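Local coordinates for protein putative histidinol-phosphate aminotransferase (Burkholderia pseudomallei, PDB 3P1T) that probably transfers the amino group of L-histidinol phosphate to 2-oxoglutarate, using pyridoxal 5'-phosphate, in a step of histidine biosynthesis, at residues E62-P67 with K198-A203; M72-I77 with R222-C227; L184-G187 with L191-R194; S178-G183 with R245-H250; R47-A52 with L232-L237. All coordinates share one frame; numbering follows the deposited sequence.

In the fold
Within a single aminotransferase chain, contact chemistry follows position in the fold. Contact 2 is the buried one: strand 71-74, at the edge of the seven-stranded sheet, meets a loop through a glutamine amide, a water and packing of Met72. Contact 3 lies on another strand of that sheet, is partly buried, and relies on apolar groups over a guanidinium. Contacts 1 and 4 are at the surface and polar, a single His-Tyr bond in one and a two-pronged salt bridge in the other; they touch through Tyr200 and Arg247. Contact 5, partly buried, is apolar across the segments and adjoins contact 2, linked to it by the Arg75-Asp233 salt bridge. Contacts 1, 2 and 5 also reach the second subunit.

Contact 1: E62-P67 with K198-A203; sequences EHFSCP and KSYGLA
The C-terminal end of helix 52-64, where Ser65 takes a positive phi in a Schellman motif, presents His63 to Tyr200, a residue of the loop between strands 190-195 and 208-211. With the backbones far apart, 12.5 Å between the CA atoms of His63 and Tyr200, two long aromatic side chains bridge the gap from opposite directions. His63 NE2 and Tyr200 OH form a hydrogen bond of 2.7 Å in which either could be the donor. The partner lies in the plane of each ring, at its edge, although the rings themselves are inclined to one another at 66°. His63 reaches across because its CG lies anti to the backbone N (chi1 -172°). Phe64 adds a second layer: His63 CD2 sits 3.7 Å above the centre of the Phe64 ring, which probably helps to hold the imidazole, and Phe64 CZ comes within 4.2 Å of Tyr200 OH. A type I turn from Lys198 to Gly201 carries the tyrosine. Its loop follows strand 190-195, a position consistent with the cofactor-lysine loop of this family. Leu241 of helix 231-241 packs against both His63 and Tyr200, Phe196 meets the tyrosine ring edge-to-face, and Phe211 of strand 208-211 meets Phe64 likewise.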
# COMPACT_ATOMS: atom_id res chain seq x y z
N GLU A 62 13.59 -9.29 -14.67
CA GLU A 62 13.99 -10.56 -15.26
C GLU A 62 12.78 -11.30 -15.79
O GLU A 62 12.78 -11.75 -16.94
CB GLU A 62 14.73 -11.43 -14.23
CG GLU A 62 16.25 -11.40 -14.34
CD GLU A 62 17.01 -11.48 -13.02
OE1 GLU A 62 16.78 -12.43 -12.24
OE2 GLU A 62 17.87 -10.60 -12.79
N HIS A 63 11.74 -11.40 -14.95
CA HIS A 63 10.50 -12.11 -15.25
C HIS A 63 9.82 -11.54 -16.51
O HIS A 63 9.45 -12.31 -17.39
CB HIS A 63 9.55 -12.06 -14.03
CG HIS A 63 8.34 -12.92 -14.18
ND1 HIS A 63 8.38 -14.28 -13.96
CD2 HIS A 63 7.07 -12.57 -14.52
CE1 HIS A 63 7.16 -14.73 -14.19
NE2 HIS A 63 6.33 -13.73 -14.53
N PHE A 64 9.69 -10.20 -16.60
CA PHE A 64 9.00 -9.56 -17.72
C PHE A 64 9.97 -9.20 -18.87
O PHE A 64 9.51 -8.69 -19.90
CB PHE A 64 8.26 -8.32 -17.23
CG PHE A 64 7.08 -8.70 -16.36
CD1 PHE A 64 5.90 -9.16 -16.93
CD2 PHE A 64 7.15 -8.59 -14.98
CE1 PHE A 64 4.82 -9.51 -16.12
CE2 PHE A 64 6.06 -8.94 -14.18
CZ PHE A 64 4.90 -9.40 -14.76
N SER A 65 11.27 -9.53 -18.71
CA SER A 65 12.35 -9.32 -19.68
C SER A 65 12.37 -7.86 -20.19
O SER A 65 12.37 -7.60 -21.39
CB SER A 65 12.25 -10.30 -20.85
OG SER A 65 12.40 -11.65 -20.42
N CYS A 66 12.41 -6.91 -19.26
CA CYS A 66 12.48 -5.49 -19.58
C CYS A 66 13.40 -4.79 -18.60
O CYS A 66 13.63 -5.36 -17.52
CB CYS A 66 11.09 -4.88 -19.56
SG CYS A 66 10.40 -4.70 -17.90
N PRO A 67 13.91 -3.57 -18.86
CA PRO A 67 14.75 -2.91 -17.86
C PRO A 67 13.93 -2.48 -16.64
O PRO A 67 12.74 -2.17 -16.77
CB PRO A 67 15.31 -1.70 -18.60
CG PRO A 67 14.98 -1.91 -20.04
CD PRO A 67 13.75 -2.73 -20.06
N LYS A 198 -4.76 -12.63 -10.36
CA LYS A 198 -5.50 -13.74 -10.96
C LYS A 198 -4.59 -14.95 -11.12
O LYS A 198 -4.37 -15.65 -10.14
CB LYS A 198 -6.14 -13.32 -12.31
CG LYS A 198 -6.85 -11.96 -12.31
CD LYS A 198 -7.91 -11.78 -11.21
CE LYS A 198 -8.49 -10.39 -11.19
NZ LYS A 198 -9.26 -10.16 -9.95
N SER A 199 -4.07 -15.20 -12.33
CA SER A 199 -3.19 -16.31 -12.66
C SER A 199 -2.07 -16.54 -11.63
O SER A 199 -1.73 -17.70 -11.39
CB SER A 199 -2.56 -16.06 -14.02
OG SER A 199 -2.23 -14.69 -14.19
N TYR A 200 -1.50 -15.45 -11.04
CA TYR A 200 -0.39 -15.52 -10.08
C TYR A 200 -0.89 -15.85 -8.65
O TYR A 200 -0.06 -16.19 -7.80
CB TYR A 200 0.40 -14.20 -10.06
CG TYR A 200 1.26 -14.00 -11.29
CD1 TYR A 200 0.73 -13.43 -12.45
CD2 TYR A 200 2.61 -14.37 -11.29
CE1 TYR A 200 1.53 -13.22 -13.58
CE2 TYR A 200 3.41 -14.18 -12.42
CZ TYR A 200 2.87 -13.60 -13.56
OH TYR A 200 3.65 -13.39 -14.68
N GLY A 201 -2.20 -15.75 -8.41
CA GLY A 201 -2.84 -16.08 -7.14
C GLY A 201 -2.53 -15.21 -5.93
O GLY A 201 -2.60 -15.70 -4.80
N LEU A 202 -2.26 -13.91 -6.14
CA LEU A 202 -2.00 -13.00 -5.02
C LEU A 202 -3.11 -11.94 -4.86
O LEU A 202 -2.82 -10.82 -4.45
CB LEU A 202 -0.64 -12.31 -5.20
CG LEU A 202 0.59 -13.18 -5.45
CD1 LEU A 202 1.82 -12.34 -5.54
CD2 LEU A 202 0.78 -14.20 -4.36
N ALA A 203 -4.39 -12.29 -5.14
CA ALA A 203 -5.54 -11.37 -5.06
C ALA A 203 -5.63 -10.63 -3.71
O ALA A 203 -5.95 -9.44 -3.69
CB ALA A 203 -6.83 -12.13 -5.31

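Contact 2: M72-I77 with R222-C227; sequences MLVRGI and RKQWFC
Gln224 reaches from the loop after helix 214-221 to Leu73 on strand 71-74, and its side chain can be followed outward. CB points at the strand, and CG lies anti to the carbonyl carbon (chi1 -70°). From CG the chain runs extended, past the selenomethionine side chain at Met72, which slides by in the opposite direction. The carboxamide carbon Gln224 CD is the first atom in contact, 3.7 Å from Met72 CG, with Met72 SE nearly as close; Gln224 OE1 comes nearer still, 3.3 Å from Met72 CG. At the tip the two amide atoms divide the work. Gln224 NE2 donates to Leu73 O over 2.9 Å, a nearly straight bond (163°) that stays in the amide plane, while NE2 stands 18° out of the plane of the Leu73 carbonyl. Val74 CG1 lies 4.1 Å from Gln224 NE2. Gln224 OE1 accepts from a water 3.0 Å away, and that water in turn accepts from Leu73 N at 2.8 Å.

Met72 and Val74 bond through their backbones to strand 208-211 on one side, and strand 71-74 is outermost in its sheet within this chain. The glutamine therefore serves both peptide groups of Leu73 on the side away from that neighbour, one directly and one through water. Because NE2 also donates to Glu79, the partners are consistent with the modelled orientation of the amide, its N-H groups towards acceptors and its oxygen towards a donor.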
# COMPACT_ATOMS: atom_id res chain seq x y z
N MSE A 72 7.28 -0.20 -12.65
CA MSE A 72 6.95 0.32 -11.33
C MSE A 72 6.00 -0.67 -10.61
O MSE A 72 4.99 -1.08 -11.21
CB MSE A 72 6.30 1.69 -11.50
CG MSE A 72 6.12 2.44 -10.21
SE MSE A 72 5.44 4.23 -10.47
CE MSE A 72 3.69 3.85 -10.80
N LEU A 73 6.37 -1.09 -9.37
CA LEU A 73 5.56 -2.01 -8.55
C LEU A 73 4.48 -1.16 -7.86
O LEU A 73 4.80 -0.13 -7.26
CB LEU A 73 6.45 -2.78 -7.54
CG LEU A 73 5.75 -3.76 -6.56
CD1 LEU A 73 4.98 -4.87 -7.28
CD2 LEU A 73 6.75 -4.40 -5.64
N VAL A 74 3.20 -1.54 -8.02
CA VAL A 74 2.10 -0.72 -7.51
C VAL A 74 1.08 -1.53 -6.70
O VAL A 74 0.97 -2.75 -6.85
CB VAL A 74 1.36 0.00 -8.68
CG1 VAL A 74 2.23 1.07 -9.31
CG2 VAL A 74 0.85 -0.98 -9.73
N ARG A 75 0.31 -0.82 -5.86
CA ARG A 75 -0.79 -1.37 -5.08
C ARG A 75 -2.05 -1.48 -5.97
O ARG A 75 -3.03 -0.73 -5.77
CB ARG A 75 -1.05 -0.50 -3.84
CG ARG A 75 -1.79 -1.22 -2.73
CD ARG A 75 -0.78 -1.63 -1.69
NE ARG A 75 -0.64 -3.07 -1.61
CZ ARG A 75 0.30 -3.68 -0.91
NH1 ARG A 75 1.22 -2.98 -0.25
NH2 ARG A 75 0.35 -5.00 -0.88
N GLY A 76 -1.97 -2.36 -6.98
CA GLY A 76 -3.05 -2.63 -7.91
C GLY A 76 -3.34 -1.54 -8.91
O GLY A 76 -2.60 -0.54 -9.02
N ILE A 77 -4.44 -1.72 -9.64
CA ILE A 77 -4.88 -0.82 -10.70
C ILE A 77 -5.27 0.55 -10.10
O ILE A 77 -5.08 1.56 -10.79
CB ILE A 77 -6.01 -1.48 -11.57
CG1 ILE A 77 -6.35 -0.67 -12.86
CG2 ILE A 77 -7.25 -1.83 -10.77
CD1 ILE A 77 -5.19 -0.31 -13.79
N ARG A 222 9.16 8.59 -7.84
CA ARG A 222 9.49 9.71 -6.95
C ARG A 222 8.30 10.11 -6.05
O ARG A 222 8.49 10.57 -4.92
CB ARG A 222 9.94 10.94 -7.78
CG ARG A 222 11.43 11.25 -7.69
CD ARG A 222 11.84 12.44 -8.56
NE ARG A 222 12.16 12.05 -9.93
CZ ARG A 222 11.67 12.64 -11.03
NH1 ARG A 222 10.81 13.65 -10.93
NH2 ARG A 222 12.03 12.21 -12.23
N LYS A 223 7.07 9.91 -6.54
CA LYS A 223 5.87 10.29 -5.79
C LYS A 223 5.34 9.12 -4.93
O LYS A 223 4.52 9.36 -4.04
CB LYS A 223 4.77 10.82 -6.73
CG LYS A 223 5.15 12.18 -7.31
CD LYS A 223 4.16 12.76 -8.26
CE LYS A 223 4.65 14.09 -8.76
NZ LYS A 223 3.61 14.78 -9.56
N GLN A 224 5.85 7.90 -5.14
CA GLN A 224 5.41 6.73 -4.37
C GLN A 224 5.82 6.85 -2.91
O GLN A 224 6.75 7.58 -2.56
CB GLN A 224 5.93 5.43 -4.96
CG GLN A 224 5.30 5.06 -6.29
CD GLN A 224 5.70 3.66 -6.70
OE1 GLN A 224 6.85 3.40 -7.09
NE2 GLN A 224 4.76 2.73 -6.55
N TRP A 225 5.08 6.15 -2.05
CA TRP A 225 5.32 6.20 -0.63
C TRP A 225 6.51 5.36 -0.27
O TRP A 225 6.81 4.39 -0.96
CB TRP A 225 4.08 5.71 0.12
CG TRP A 225 2.83 6.50 -0.15
CD1 TRP A 225 2.74 7.85 -0.33
CD2 TRP A 225 1.48 6.01 -0.11
NE1 TRP A 225 1.42 8.21 -0.49
CE2 TRP A 225 0.63 7.10 -0.34
CE3 TRP A 225 0.91 4.72 0.04
CZ2 TRP A 225 -0.76 6.97 -0.42
CZ3 TRP A 225 -0.47 4.58 -0.01
CH2 TRP A 225 -1.29 5.69 -0.25
N PHE A 226 7.19 5.74 0.82
CA PHE A 226 8.31 4.97 1.32
C PHE A 226 7.81 3.60 1.82
O PHE A 226 6.80 3.55 2.53
CB PHE A 226 9.04 5.75 2.44
CG PHE A 226 10.05 4.91 3.19
CD1 PHE A 226 11.23 4.49 2.59
CD2 PHE A 226 9.80 4.51 4.50
CE1 PHE A 226 12.13 3.68 3.27
CE2 PHE A 226 10.71 3.72 5.18
CZ PHE A 226 11.87 3.30 4.56
N CYS A 227 8.49 2.50 1.40
CA CYS A 227 8.17 1.13 1.78
C CYS A 227 6.68 0.84 1.44
O CYS A 227 5.91 0.29 2.26
CB CYS A 227 8.49 0.90 3.26
SG CYS A 227 8.30 -0.81 3.85
O HOH W 1 7.97 0.80 -8.04

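Contact 3: L184-G187 with L191-R194; sequences LAYG and LVFR
The backbone at Tyr186 comes to within 4.7 Å of that at Leu191, CA to CA; the loop closes in on the strand from Leu184 to Tyr186, the segments being spread wider at the Leu184/Arg194 end, with no hydrogen bond between them. Segment 191-194 belongs to strand 190-195 of the mixed seven-stranded sheet that forms the core of the large domain in this family of pyridoxal-phosphate enzymes, while 184-187 lies late in the loop leading to that strand. Strand alternation sorts the side chains: Val192 and Arg194 point at the loop, and Leu191 and Phe193 point away from it, Phe193 packing on Ile77 and Cys80 of helix 76-87.

Leu184 and Val192 bury most of the contact, and Leu184 also covers the Arg194 guanidinium. The methyl CD2 of Leu184 lies 3.4 Å above the guanidinium plane of Arg194, over its centre, and is 3.5 Å from both CZ and NH2. A bend at chi2 (-75°) folds the arginine so that its flat end lies beneath this methyl. The polar rim of the group is used differently, since NH2 makes a salt bridge with Glu171. One face thus meets hydrocarbon while an edge nitrogen keeps its charged partner.

Val192 fills the middle of the contact. Val192 CG1 stands 4.1 Å from Leu184 CD2, and it comes near the plane of the Tyr186 ring, at its edge. Phe211 of the adjacent strand 208-211 packs on Leu184, Tyr186, Val192 and Arg194 together. Nearest to the Val192 methyl CG1, however, is a backbone atom, Ala185 O, at 3.6 Å.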
# COMPACT_ATOMS: atom_id res chain seq x y z
N LEU A 184 5.19 -6.96 -24.12
CA LEU A 184 4.72 -5.81 -23.36
C LEU A 184 4.81 -4.65 -24.31
O LEU A 184 5.87 -4.44 -24.91
CB LEU A 184 5.52 -5.58 -22.06
CG LEU A 184 5.41 -6.59 -20.94
CD1 LEU A 184 6.53 -6.41 -19.97
CD2 LEU A 184 4.09 -6.49 -20.21
N ALA A 185 3.68 -3.98 -24.57
CA ALA A 185 3.64 -2.87 -25.50
C ALA A 185 3.61 -1.54 -24.74
O ALA A 185 2.60 -1.21 -24.12
CB ALA A 185 2.44 -3.00 -26.43
N TYR A 186 4.74 -0.84 -24.70
CA TYR A 186 4.88 0.44 -24.03
C TYR A 186 5.88 1.28 -24.83
O TYR A 186 6.73 0.74 -25.54
CB TYR A 186 5.28 0.29 -22.54
CG TYR A 186 6.63 -0.33 -22.33
CD1 TYR A 186 7.79 0.44 -22.35
CD2 TYR A 186 6.77 -1.70 -22.10
CE1 TYR A 186 9.05 -0.13 -22.21
CE2 TYR A 186 8.02 -2.28 -21.94
CZ TYR A 186 9.16 -1.50 -22.01
OH TYR A 186 10.40 -2.07 -21.85
N GLY A 187 5.74 2.60 -24.71
CA GLY A 187 6.57 3.58 -25.39
C GLY A 187 6.26 4.99 -24.96
O GLY A 187 5.57 5.18 -23.95
N LEU A 191 1.44 2.91 -22.11
CA LEU A 191 1.77 2.17 -20.89
C LEU A 191 0.92 0.89 -20.82
O LEU A 191 -0.15 0.80 -21.42
CB LEU A 191 1.55 3.04 -19.63
CG LEU A 191 2.47 4.24 -19.48
CD1 LEU A 191 1.77 5.51 -19.93
CD2 LEU A 191 2.89 4.42 -18.05
N VAL A 192 1.41 -0.11 -20.08
CA VAL A 192 0.67 -1.37 -19.92
C VAL A 192 0.72 -1.76 -18.41
O VAL A 192 1.73 -1.53 -17.73
CB VAL A 192 1.19 -2.50 -20.89
CG1 VAL A 192 2.68 -2.72 -20.82
CG2 VAL A 192 0.44 -3.80 -20.71
N PHE A 193 -0.40 -2.28 -17.90
CA PHE A 193 -0.51 -2.75 -16.52
C PHE A 193 -0.76 -4.27 -16.49
O PHE A 193 -1.59 -4.77 -17.24
CB PHE A 193 -1.62 -2.01 -15.77
CG PHE A 193 -1.95 -2.57 -14.40
CD1 PHE A 193 -1.22 -2.19 -13.28
CD2 PHE A 193 -3.01 -3.47 -14.23
CE1 PHE A 193 -1.52 -2.72 -12.02
CE2 PHE A 193 -3.30 -4.00 -12.97
CZ PHE A 193 -2.57 -3.60 -11.87
N ARG A 194 -0.05 -4.99 -15.60
CA ARG A 194 -0.21 -6.42 -15.33
C ARG A 194 -0.54 -6.61 -13.85
O ARG A 194 0.07 -5.95 -13.01
CB ARG A 194 1.04 -7.24 -15.72
CG ARG A 194 1.38 -7.23 -17.20
CD ARG A 194 0.47 -8.11 -17.99
NE ARG A 194 0.76 -8.05 -19.42
CZ ARG A 194 1.56 -8.90 -20.06
NH1 ARG A 194 2.18 -9.87 -19.40
NH2 ARG A 194 1.75 -8.78 -21.37

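Contact 4: S178-G183 with R245-H250; sequences SFRARG and RAREAH
Arg180 meets Glu248 through two bent side chains: the arginine turns at chi3 (68°), directing the NH1/NH2 edge of its guanidinium towards helix 244-267, and the glutamate turns at chi2 (-63°), lifting its carboxylate from the helix towards the loop. The two come from opposite directions and join end-on, one nitrogen to each oxygen. Arg180 NH1 donates to Glu248 OE1 over 3.1 Å, almost perfectly straight at 177°, in the guanidinium plane and on the syn side of the oxygen, though somewhat out of the carboxylate plane. Arg180 NH2 reaches Glu248 OE2 at 3.0 Å along a more bent path, coming from above the carboxylate plane. Because the guanidinium and carboxylate planes are inclined to each other, the two prongs of the salt bridge differ in geometry.

This is a surface contact, in which the long loop between strands 166-170 and 190-195 is tied to helix 244-267. That helix runs on towards the four-stranded sheet, consistent with the long helix that joins large and small domains in aminotransferases of this fold.

Arg247, one residue before Glu248, is the third member of the cluster. Arg247 NH2 comes 3.5 Å from Arg180 NH2, with the two guanidinium planes nearly perpendicular. Both groups lie among a shared set of acids. Beside the Glu248 pair of Arg180, Arg247 NH1 forms a salt bridge with Asp244 and its NE another with Asp175, to which Arg180 NE also makes a long, weak ion pair.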
# COMPACT_ATOMS: atom_id res chain seq x y z
N SER A 178 -5.41 -15.38 -25.96
CA SER A 178 -4.84 -15.99 -27.15
C SER A 178 -3.63 -15.19 -27.64
O SER A 178 -3.01 -15.57 -28.62
CB SER A 178 -5.90 -16.06 -28.25
OG SER A 178 -7.13 -16.59 -27.78
N PHE A 179 -3.31 -14.07 -26.96
CA PHE A 179 -2.23 -13.18 -27.36
C PHE A 179 -1.15 -13.05 -26.26
O PHE A 179 -0.53 -12.00 -26.12
CB PHE A 179 -2.79 -11.80 -27.77
CG PHE A 179 -3.68 -11.07 -26.78
CD1 PHE A 179 -3.15 -10.16 -25.87
CD2 PHE A 179 -5.07 -11.20 -26.84
CE1 PHE A 179 -3.97 -9.44 -25.00
CE2 PHE A 179 -5.89 -10.49 -25.96
CZ PHE A 179 -5.33 -9.62 -25.05
N ARG A 180 -0.87 -14.15 -25.54
CA ARG A 180 0.17 -14.17 -24.51
C ARG A 180 1.57 -14.02 -25.11
O ARG A 180 2.45 -13.43 -24.46
CB ARG A 180 0.12 -15.46 -23.69
CG ARG A 180 -1.09 -15.59 -22.79
CD ARG A 180 -1.02 -16.87 -21.98
NE ARG A 180 0.06 -16.84 -21.00
CZ ARG A 180 0.58 -17.91 -20.40
NH1 ARG A 180 0.14 -19.12 -20.71
NH2 ARG A 180 1.55 -17.77 -19.52
N ALA A 181 1.78 -14.53 -26.34
CA ALA A 181 3.07 -14.47 -27.06
C ALA A 181 3.50 -13.01 -27.35
O ALA A 181 4.69 -12.69 -27.30
CB ALA A 181 2.98 -15.25 -28.36
N ARG A 182 2.52 -12.15 -27.65
CA ARG A 182 2.67 -10.71 -27.93
C ARG A 182 3.36 -10.02 -26.74
O ARG A 182 2.92 -10.22 -25.59
CB ARG A 182 1.25 -10.15 -28.17
CG ARG A 182 1.21 -8.70 -28.56
CD ARG A 182 -0.12 -8.08 -28.24
NE ARG A 182 -1.18 -8.52 -29.15
CZ ARG A 182 -2.44 -8.11 -29.06
NH1 ARG A 182 -2.80 -7.27 -28.10
NH2 ARG A 182 -3.34 -8.53 -29.93
N GLY A 183 4.42 -9.27 -26.97
CA GLY A 183 5.14 -8.65 -25.87
C GLY A 183 4.42 -7.60 -25.02
O GLY A 183 3.20 -7.41 -25.13
N ARG A 245 5.30 -23.52 -13.18
CA ARG A 245 4.70 -24.84 -13.34
C ARG A 245 3.21 -24.80 -12.91
O ARG A 245 2.35 -25.16 -13.71
CB ARG A 245 5.51 -25.89 -12.56
CG ARG A 245 5.14 -27.36 -12.79
CD ARG A 245 6.06 -28.30 -12.03
N ALA A 246 2.93 -24.31 -11.68
CA ALA A 246 1.58 -24.20 -11.12
C ALA A 246 0.71 -23.19 -11.89
O ALA A 246 -0.48 -23.43 -12.10
CB ALA A 246 1.65 -23.80 -9.66
N ARG A 247 1.31 -22.06 -12.28
CA ARG A 247 0.64 -20.99 -13.00
C ARG A 247 0.19 -21.48 -14.37
O ARG A 247 -0.97 -21.24 -14.73
CB ARG A 247 1.57 -19.78 -13.10
CG ARG A 247 0.89 -18.50 -13.51
CD ARG A 247 1.86 -17.34 -13.48
NE ARG A 247 1.79 -16.59 -14.74
CZ ARG A 247 2.77 -16.54 -15.63
NH1 ARG A 247 3.94 -17.11 -15.38
NH2 ARG A 247 2.62 -15.85 -16.76
N GLU A 248 1.05 -22.21 -15.10
CA GLU A 248 0.72 -22.76 -16.42
C GLU A 248 -0.36 -23.85 -16.34
O GLU A 248 -1.19 -23.95 -17.25
CB GLU A 248 1.95 -23.32 -17.15
CG GLU A 248 2.88 -22.25 -17.71
CD GLU A 248 2.35 -21.32 -18.78
OE1 GLU A 248 1.31 -21.62 -19.41
OE2 GLU A 248 3.03 -20.30 -19.04
N ALA A 249 -0.35 -24.64 -15.25
CA ALA A 249 -1.34 -25.70 -15.01
C ALA A 249 -2.72 -25.07 -14.72
O ALA A 249 -3.74 -25.58 -15.20
CB ALA A 249 -0.89 -26.59 -13.86
N HIS A 250 -2.74 -23.94 -13.99
CA HIS A 250 -3.95 -23.20 -13.67
C HIS A 250 -4.53 -22.57 -14.94
O HIS A 250 -5.75 -22.62 -15.13
CB HIS A 250 -3.67 -22.13 -12.59
CG HIS A 250 -4.65 -21.01 -12.58
ND1 HIS A 250 -5.93 -21.17 -12.11
CD2 HIS A 250 -4.51 -19.73 -13.02
CE1 HIS A 250 -6.53 -20.00 -12.26
NE2 HIS A 250 -5.72 -19.11 -12.81

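Contact 5: R47-A52 with L232-L237; sequences RYPFDA and LDLHAL
ND1 of His235 is hydrogen-bonded to the carbonyl oxygen of Thr231, one turn earlier in helix 231-241, and this bond probably helps to fix the rotation of the ring that meets Ala52 across the contact. The imidazole swings back along its own helix because CG lies anti to the carbonyl carbon (chi1 -74°), and its CE1 and NE2 atoms meet Ala52. CE1 of His235 rests 3.7 Å from Ala52 CB, and NE2 of the same ring is 4.2 Å from that methyl. One residue before it, Leu234 supplies the other half of the contact through its CD1 branch. Leu234 CD1 lies 4.0 Å from Pro49 CG, with Pro49 CB equally near, the two side chains crossing at about a right angle. Leu234 CD1 is also 4.4 Å from Ala52 CB. Pro49 is the centre of an inverse gamma turn just before helix 52-64, and both its ring and Ala52 point towards helix 231-241. No hydrogen bond crosses between the segments, which meet by van der Waals packing. Val56 of helix 52-64, of which Ala52 is the first residue, packs on Leu234, as does Leu73 of strand 71-74; Ala41 of helix 32-41 touches His235, and Gly204 of the second subunit packs on Pro49.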
# COMPACT_ATOMS: atom_id res chain seq x y z
N ARG A 47 11.96 -5.24 10.69
CA ARG A 47 13.00 -4.50 9.98
C ARG A 47 12.53 -4.02 8.65
O ARG A 47 11.79 -4.74 7.97
CB ARG A 47 14.25 -5.40 9.74
CG ARG A 47 14.90 -6.01 10.96
CD ARG A 47 15.71 -5.04 11.81
NE ARG A 47 16.30 -5.71 12.98
CZ ARG A 47 17.01 -5.11 13.92
NH1 ARG A 47 17.25 -3.81 13.86
NH2 ARG A 47 17.50 -5.81 14.94
N TYR A 48 13.03 -2.85 8.20
CA TYR A 48 12.73 -2.32 6.87
C TYR A 48 13.33 -3.26 5.79
O TYR A 48 14.46 -3.73 5.96
CB TYR A 48 13.22 -0.88 6.72
CG TYR A 48 12.49 0.11 7.61
CD1 TYR A 48 11.21 0.55 7.30
CD2 TYR A 48 13.11 0.66 8.74
CE1 TYR A 48 10.54 1.47 8.11
CE2 TYR A 48 12.45 1.59 9.55
CZ TYR A 48 11.16 1.98 9.23
OH TYR A 48 10.49 2.89 10.02
N PRO A 49 12.57 -3.61 4.72
CA PRO A 49 13.10 -4.58 3.73
C PRO A 49 14.06 -3.92 2.73
O PRO A 49 13.82 -3.94 1.51
CB PRO A 49 11.82 -5.09 3.05
CG PRO A 49 10.88 -3.95 3.14
CD PRO A 49 11.21 -3.17 4.38
N PHE A 50 15.17 -3.35 3.25
CA PHE A 50 16.14 -2.61 2.46
C PHE A 50 16.87 -3.48 1.44
O PHE A 50 17.25 -2.97 0.40
CB PHE A 50 17.18 -1.89 3.35
CG PHE A 50 16.64 -0.69 4.12
CD1 PHE A 50 15.97 0.35 3.47
CD2 PHE A 50 16.89 -0.56 5.48
CE1 PHE A 50 15.48 1.45 4.19
CE2 PHE A 50 16.43 0.56 6.19
CZ PHE A 50 15.73 1.56 5.54
N ASP A 51 17.05 -4.77 1.71
CA ASP A 51 17.72 -5.64 0.75
C ASP A 51 16.71 -6.34 -0.17
O ASP A 51 17.00 -6.54 -1.36
CB ASP A 51 18.61 -6.66 1.48
CG ASP A 51 19.81 -6.03 2.20
OD1 ASP A 51 20.57 -5.27 1.55
OD2 ASP A 51 20.01 -6.34 3.40
N ALA A 52 15.52 -6.68 0.37
CA ALA A 52 14.48 -7.38 -0.36
C ALA A 52 13.82 -6.51 -1.47
O ALA A 52 13.52 -7.05 -2.53
CB ALA A 52 13.41 -7.87 0.60
N LEU A 232 6.44 -8.80 3.78
CA LEU A 232 5.62 -10.00 3.57
C LEU A 232 5.14 -10.08 2.10
O LEU A 232 5.29 -11.14 1.48
CB LEU A 232 4.40 -10.06 4.53
CG LEU A 232 4.70 -10.15 6.02
CD1 LEU A 232 3.43 -10.03 6.82
CD2 LEU A 232 5.45 -11.45 6.35
N ASP A 233 4.62 -8.97 1.55
CA ASP A 233 4.13 -8.94 0.17
C ASP A 233 5.28 -9.12 -0.82
O ASP A 233 5.11 -9.85 -1.81
CB ASP A 233 3.36 -7.65 -0.10
CG ASP A 233 2.08 -7.45 0.71
OD1 ASP A 233 1.52 -8.44 1.19
OD2 ASP A 233 1.65 -6.29 0.85
N LEU A 234 6.45 -8.52 -0.54
CA LEU A 234 7.64 -8.66 -1.39
C LEU A 234 8.14 -10.12 -1.47
O LEU A 234 8.39 -10.60 -2.57
CB LEU A 234 8.79 -7.76 -0.91
CG LEU A 234 8.67 -6.25 -1.13
CD1 LEU A 234 9.76 -5.54 -0.39
CD2 LEU A 234 8.74 -5.89 -2.59
N HIS A 235 8.25 -10.83 -0.32
CA HIS A 235 8.68 -12.24 -0.34
C HIS A 235 7.62 -13.14 -0.97
O HIS A 235 7.98 -14.13 -1.60
CB HIS A 235 9.04 -12.75 1.05
CG HIS A 235 10.35 -12.19 1.52
ND1 HIS A 235 10.44 -10.93 2.08
CD2 HIS A 235 11.60 -12.68 1.39
CE1 HIS A 235 11.72 -10.72 2.32
NE2 HIS A 235 12.46 -11.74 1.91
N ALA A 236 6.34 -12.75 -0.87
CA ALA A 236 5.24 -13.48 -1.48
C ALA A 236 5.34 -13.38 -3.01
O ALA A 236 5.45 -14.42 -3.69
CB ALA A 236 3.91 -12.94 -0.98
N LEU A 237 5.42 -12.13 -3.52
CA LEU A 237 5.54 -11.83 -4.94
C LEU A 237 6.76 -12.53 -5.54
O LEU A 237 6.64 -13.17 -6.60
CB LEU A 237 5.62 -10.32 -5.18
CG LEU A 237 5.82 -9.87 -6.62
CD1 LEU A 237 4.70 -10.32 -7.50
CD2 LEU A 237 5.98 -8.39 -6.71